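Local coordinates for 4-hydroxybenzoyl-CoA thioesterase (Staphylococcus aureus, PDB 6FDG), which probably hydrolyses acyl-CoA thioesters, acting as a DHNA-CoA thioesterase in the vitamin K2 pathway, at residues Y3-E14 with W29-K40. Numbering follows the deposited sequence. Where two conformers were deposited one is given.
Sequences YSITEIEARYAE and WFEVARLDYISK
Thr6 and Asp36 reach toward each other from opposite directions where the long helix of this hotdog fold packs against the N-terminal strand of the sheet that wraps it; strand 3-9 and helix 29-40 run at 130° with axes 8.0 Å apart. Thr6 OG1 donates to Asp36 OD2 at 2.6 Å, on the anti side of the carboxylate. The syn side of the same oxygen takes Lys40 NZ, one helical turn on, in a salt bridge of 2.8 Å, so two donors grip OD2. With its chain extended beyond CG, Lys40 runs back over Ser4, CD 4.0 Å from Ser4 CB, and its NZ shares a water with Ile5 N. Ser4 OG lies at the edge of the Tyr37 ring and 3.3 Å from Tyr37 CB.

Nearer the start of the helix segment the contact turns apolar. Ile8 forks over Trp29: CG2, anti to the backbone N while CG1 lies beside it (chi1 -58°), sits above one face of the indole, 4.0 Å from the centroid of the five-membered ring, a CH-pi contact; CD1 reaches Trp29 CB and Val32 CG1. Ala10 CB adds an apolar contact at Trp29 CZ2. Trp29 NE1 donates to Glu14 OE2 at 3.0 Å (N-H...O 158°), the oxygen near the indole plane but the donor above the carboxylate plane.

Behind this shell, Ile21 and Ile94 also pack on Trp29, and strand 3-9 pairs with strand 73-83. Arg11 of the second subunit forms a salt bridge with Glu14 OE2, linking the indole to the subunit interface, while Arg11 N of the same chain donates to Glu14 OE1 at 2.9 Å.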
loop_
_atom_site.group_PDB
_atom_site.type_symbol
_atom_site.label_atom_id
_atom_site.label_comp_id
_atom_site.label_asym_id
_atom_site.label_seq_id
_atom_site.Cartn_x
_atom_site.Cartn_y
_atom_site.Cartn_z
ATOM N N TYR A 3 23.274 16.543 6.241
ATOM C CA TYR A 3 21.893 16.107 6.085
ATOM C C TYR A 3 21.273 16.540 4.842
ATOM O O TYR A 3 21.755 17.506 4.171
ATOM C CB TYR A 3 21.055 16.574 7.252
ATOM C CG TYR A 3 20.809 18.130 7.360
ATOM C CD1 TYR A 3 19.785 18.738 6.760
ATOM C CD2 TYR A 3 21.749 18.945 8.018
ATOM C CE1 TYR A 3 19.569 20.183 6.795
ATOM C CE2 TYR A 3 21.596 20.350 8.073
ATOM C CZ TYR A 3 20.538 20.885 7.411
ATOM O OH TYR A 3 20.259 22.291 7.459
ATOM N N SER A 4 20.215 15.898 4.335
ATOM C CA SER A 4 19.403 16.295 3.244
ATOM C C SER A 4 18.001 16.725 3.785
ATOM O O SER A 4 17.598 16.320 4.876
ATOM C CB SER A 4 19.265 15.212 2.171
ATOM O OG SER A 4 18.714 14.063 2.770
ATOM N N ILE A 5 17.297 17.529 2.960
ATOM C CA ILE A 5 15.883 17.826 3.161
ATOM C C ILE A 5 15.126 17.436 1.983
ATOM O O ILE A 5 15.458 17.800 0.826
ATOM C CB ILE A 5 15.636 19.386 3.417
ATOM C CG1 ILE A 5 16.388 19.804 4.638
ATOM C CG2 ILE A 5 14.094 19.654 3.474
ATOM C CD1 ILE A 5 15.871 19.366 5.928
ATOM N N THR A 6 14.093 16.576 2.176
ATOM C CA THR A 6 13.244 16.128 1.131
ATOM C C THR A 6 11.835 16.588 1.347
ATOM O O THR A 6 11.246 16.322 2.426
ATOM C CB THR A 6 13.251 14.577 1.096
ATOM O OG1 THR A 6 14.581 14.071 1.076
ATOM C CG2 THR A 6 12.458 14.018 -0.076
ATOM N N GLU A 7 11.184 17.157 0.351
ATOM C CA GLU A 7 9.776 17.566 0.478
ATOM C C GLU A 7 8.910 16.432 -0.080
ATOM O O GLU A 7 9.159 15.906 -1.173
ATOM C CB GLU A 7 9.533 18.837 -0.338
ATOM C CG GLU A 7 10.320 20.033 0.211
ATOM C CD GLU A 7 9.867 21.342 -0.474
ATOM O OE1 GLU A 7 8.708 21.743 -0.242
ATOM O OE2 GLU A 7 10.648 21.915 -1.268
ATOM N N ILE A 8 7.860 16.102 0.667
ATOM C CA ILE A 8 6.890 15.107 0.298
ATOM C C ILE A 8 5.488 15.703 0.460
ATOM O O ILE A 8 5.188 16.294 1.491
ATOM C CB ILE A 8 7.050 13.835 1.175
ATOM C CG1 ILE A 8 8.476 13.261 1.020
ATOM C CG2 ILE A 8 5.925 12.837 0.873
ATOM C CD1 ILE A 8 8.696 11.997 1.842
ATOM N N GLU A 9 4.652 15.518 -0.526
ATOM C CA GLU A 9 3.250 15.962 -0.405
ATOM C C GLU A 9 2.406 14.728 -0.136
ATOM O O GLU A 9 2.409 13.786 -0.927
ATOM C CB GLU A 9 2.810 16.622 -1.711
ATOM C CG GLU A 9 1.365 17.075 -1.655
ATOM C CD GLU A 9 1.124 18.399 -2.345
ATOM O OE1 GLU A 9 1.631 18.607 -3.464
ATOM O OE2 GLU A 9 0.468 19.270 -1.730
ATOM N N ALA A 10 1.686 14.722 0.979
ATOM C CA ALA A 10 0.857 13.618 1.346
ATOM C C ALA A 10 -0.169 13.323 0.291
ATOM O O ALA A 10 -0.701 14.256 -0.398
ATOM C CB ALA A 10 0.192 13.887 2.667
ATOM N N ARG A 11 -0.555 12.074 0.116
ATOM C CA ARG A 11 -1.567 11.647 -0.841
ATOM C C ARG A 11 -2.809 11.208 -0.100
ATOM O O ARG A 11 -2.747 10.661 0.974
ATOM C CB ARG A 11 -1.032 10.436 -1.657
ATOM C CG ARG A 11 0.136 10.826 -2.557
ATOM C CD ARG A 11 0.843 9.597 -3.048
ATOM N NE ARG A 11 1.878 9.917 -4.009
ATOM C CZ ARG A 11 2.632 9.037 -4.693
ATOM N NH1 ARG A 11 2.419 7.793 -4.531
ATOM N NH2 ARG A 11 3.458 9.524 -5.594
ATOM N N TYR A 12 -3.970 11.401 -0.746
ATOM C CA TYR A 12 -5.217 10.918 -0.162
ATOM C C TYR A 12 -5.203 9.447 0.120
ATOM O O TYR A 12 -5.655 8.956 1.137
ATOM C CB TYR A 12 -6.336 11.287 -1.174
ATOM C CG TYR A 12 -7.734 11.061 -0.615
ATOM C CD1 TYR A 12 -8.388 9.841 -0.613
ATOM C CD2 TYR A 12 -8.336 12.111 0.080
ATOM C CE1 TYR A 12 -9.633 9.688 0.040
ATOM C CE2 TYR A 12 -9.586 11.991 0.609
ATOM C CZ TYR A 12 -10.148 10.763 0.596
ATOM O OH TYR A 12 -11.495 10.532 1.154
ATOM N N ALA A 13 -4.558 8.696 -0.756
ATOM C CA ALA A 13 -4.453 7.224 -0.593
ATOM C C ALA A 13 -3.667 6.855 0.638
ATOM O O ALA A 13 -3.820 5.736 1.119
ATOM C CB ALA A 13 -3.687 6.605 -1.729
ATOM N N GLU A 14 -2.846 7.733 1.186
ATOM C CA GLU A 14 -2.057 7.444 2.386
ATOM C C GLU A 14 -2.811 7.683 3.694
ATOM O O GLU A 14 -2.200 7.428 4.767
ATOM C CB GLU A 14 -0.793 8.266 2.316
ATOM C CG GLU A 14 0.216 7.761 1.275
ATOM C CD GLU A 14 1.309 8.754 0.996
ATOM O OE1 GLU A 14 1.207 9.979 1.063
ATOM O OE2 GLU A 14 2.472 8.245 0.609
ATOM N N TRP A 29 7.946 6.983 3.293
ATOM C CA TRP A 29 8.490 8.339 3.274
ATOM C C TRP A 29 9.942 8.360 3.708
ATOM O O TRP A 29 10.737 9.086 3.077
ATOM C CB TRP A 29 7.697 9.255 4.216
ATOM C CG TRP A 29 6.300 9.562 3.704
ATOM C CD1 TRP A 29 5.684 9.074 2.641
ATOM C CD2 TRP A 29 5.369 10.473 4.325
ATOM N NE1 TRP A 29 4.388 9.608 2.481
ATOM C CE2 TRP A 29 4.231 10.486 3.534
ATOM C CE3 TRP A 29 5.414 11.251 5.465
ATOM C CZ2 TRP A 29 3.118 11.317 3.767
ATOM C CZ3 TRP A 29 4.310 12.070 5.748
ATOM C CH2 TRP A 29 3.200 12.079 4.878
ATOM N N PHE A 30 10.342 7.516 4.662
ATOM C CA PHE A 30 11.781 7.410 5.022
ATOM C C PHE A 30 12.533 6.900 3.817
ATOM O O PHE A 30 13.676 7.368 3.596
ATOM C CB PHE A 30 11.998 6.505 6.191
ATOM C CG PHE A 30 11.513 7.016 7.530
ATOM C CD1 PHE A 30 11.079 8.296 7.792
ATOM C CD2 PHE A 30 11.612 6.142 8.624
ATOM C CE1 PHE A 30 10.681 8.703 9.084
ATOM C CE2 PHE A 30 11.277 6.539 9.906
ATOM C CZ PHE A 30 10.793 7.836 10.104
ATOM N N GLU A 31 11.998 5.945 3.035
ATOM C CA GLU A 31 12.687 5.474 1.833
ATOM C C GLU A 31 12.884 6.572 0.834
ATOM O O GLU A 31 13.998 6.717 0.271
ATOM C CB GLU A 31 11.882 4.324 1.256
ATOM C CG GLU A 31 12.350 3.900 -0.119
ATOM C CD GLU A 31 11.294 2.978 -0.757
ATOM O OE1 GLU A 31 10.500 3.473 -1.675
ATOM O OE2 GLU A 31 11.337 1.744 -0.467
ATOM N N VAL A 32 11.836 7.342 0.543
ATOM C CA VAL A 32 11.949 8.443 -0.391
ATOM C C VAL A 32 13.054 9.403 0.078
ATOM O O VAL A 32 13.904 9.836 -0.710
ATOM C CB VAL A 32 10.590 9.163 -0.535
ATOM C CG1 VAL A 32 10.709 10.520 -1.306
ATOM C CG2 VAL A 32 9.621 8.275 -1.237
ATOM N N ALA A 33 13.082 9.727 1.319
ATOM C CA ALA A 33 14.089 10.623 1.892
ATOM C C ALA A 33 15.465 10.074 1.833
ATOM O O ALA A 33 16.416 10.805 1.444
ATOM C CB ALA A 33 13.650 11.044 3.289
ATOM N N ARG A 34 15.624 8.811 2.186
ATOM C CA ARG A 34 16.919 8.190 2.178
ATOM C C ARG A 34 17.507 8.097 0.736
ATOM O O ARG A 34 18.683 8.388 0.511
ATOM C CB ARG A 34 16.745 6.721 2.727
ATOM C CG ARG A 34 17.980 5.916 2.746
ATOM C CD ARG A 34 17.788 4.591 3.475
ATOM N NE ARG A 34 16.844 3.700 2.852
ATOM C CZ ARG A 34 15.644 3.401 3.320
ATOM N NH1 ARG A 34 14.916 2.436 2.658
ATOM N NH2 ARG A 34 15.030 4.062 4.285
ATOM N N LEU A 35 16.661 7.793 -0.230
ATOM C CA LEU A 35 17.102 7.719 -1.626
ATOM C C LEU A 35 17.441 9.148 -2.094
ATOM O O LEU A 35 18.359 9.255 -2.988
ATOM C CB LEU A 35 16.051 7.014 -2.466
ATOM C CG LEU A 35 15.952 5.501 -2.245
ATOM C CD1 LEU A 35 14.704 4.926 -2.951
ATOM C CD2 LEU A 35 17.178 4.742 -2.769
ATOM N N ASP A 36 16.758 10.176 -1.601
ATOM C CA ASP A 36 17.088 11.555 -1.976
ATOM C C ASP A 36 18.423 11.886 -1.357
ATOM O O ASP A 36 19.273 12.578 -1.993
ATOM C CB ASP A 36 15.984 12.496 -1.428
ATOM C CG ASP A 36 16.122 13.938 -1.881
ATOM O OD1 ASP A 36 16.412 14.169 -3.077
ATOM O OD2 ASP A 36 15.941 14.796 -0.984
ATOM N N TYR A 37 18.745 11.511 -0.114
ATOM C CA TYR A 37 20.053 11.716 0.535
ATOM C C TYR A 37 21.114 11.113 -0.376
ATOM O O TYR A 37 22.149 11.739 -0.685
ATOM C CB TYR A 37 20.076 11.135 1.946
ATOM C CG TYR A 37 21.374 11.199 2.627
ATOM C CD1 TYR A 37 22.368 10.234 2.414
ATOM C CD2 TYR A 37 21.673 12.228 3.546
ATOM C CE1 TYR A 37 23.583 10.268 3.054
ATOM C CE2 TYR A 37 22.882 12.285 4.220
ATOM C CZ TYR A 37 23.850 11.331 3.975
ATOM O OH TYR A 37 25.089 11.399 4.665
ATOM N N ILE A 38 20.960 9.856 -0.761
ATOM C CA ILE A 38 21.976 9.190 -1.543
ATOM C C ILE A 38 22.154 9.944 -2.862
ATOM O O ILE A 38 23.367 10.054 -3.310
ATOM C CB ILE A 38 21.488 7.706 -1.730
ATOM C CG1 ILE A 38 21.514 6.947 -0.417
ATOM C CG2 ILE A 38 22.298 7.015 -2.884
ATOM C CD1 ILE A 38 20.861 5.573 -0.500
ATOM N N SER A 39 21.116 10.291 -3.525
ATOM C CA SER A 39 21.297 11.050 -4.769
ATOM C C SER A 39 22.073 12.337 -4.566
ATOM O O SER A 39 23.013 12.752 -5.274
ATOM C CB SER A 39 19.948 11.274 -5.383
ATOM O OG SER A 39 19.906 11.876 -6.644
ATOM N N LYS A 40 21.704 13.085 -3.561
ATOM C CA LYS A 40 22.384 14.370 -3.265
ATOM C C LYS A 40 23.783 14.171 -2.916
ATOM O O LYS A 40 24.656 15.088 -3.194
ATOM C CB LYS A 40 21.555 15.131 -2.214
ATOM C CG LYS A 40 20.285 15.684 -2.764
ATOM C CD LYS A 40 19.255 16.190 -1.759
ATOM C CE LYS A 40 18.198 16.969 -2.351
ATOM N NZ LYS A 40 17.164 17.334 -1.361
HETATM O O HOH W 1 18.631 18.794 0.648
#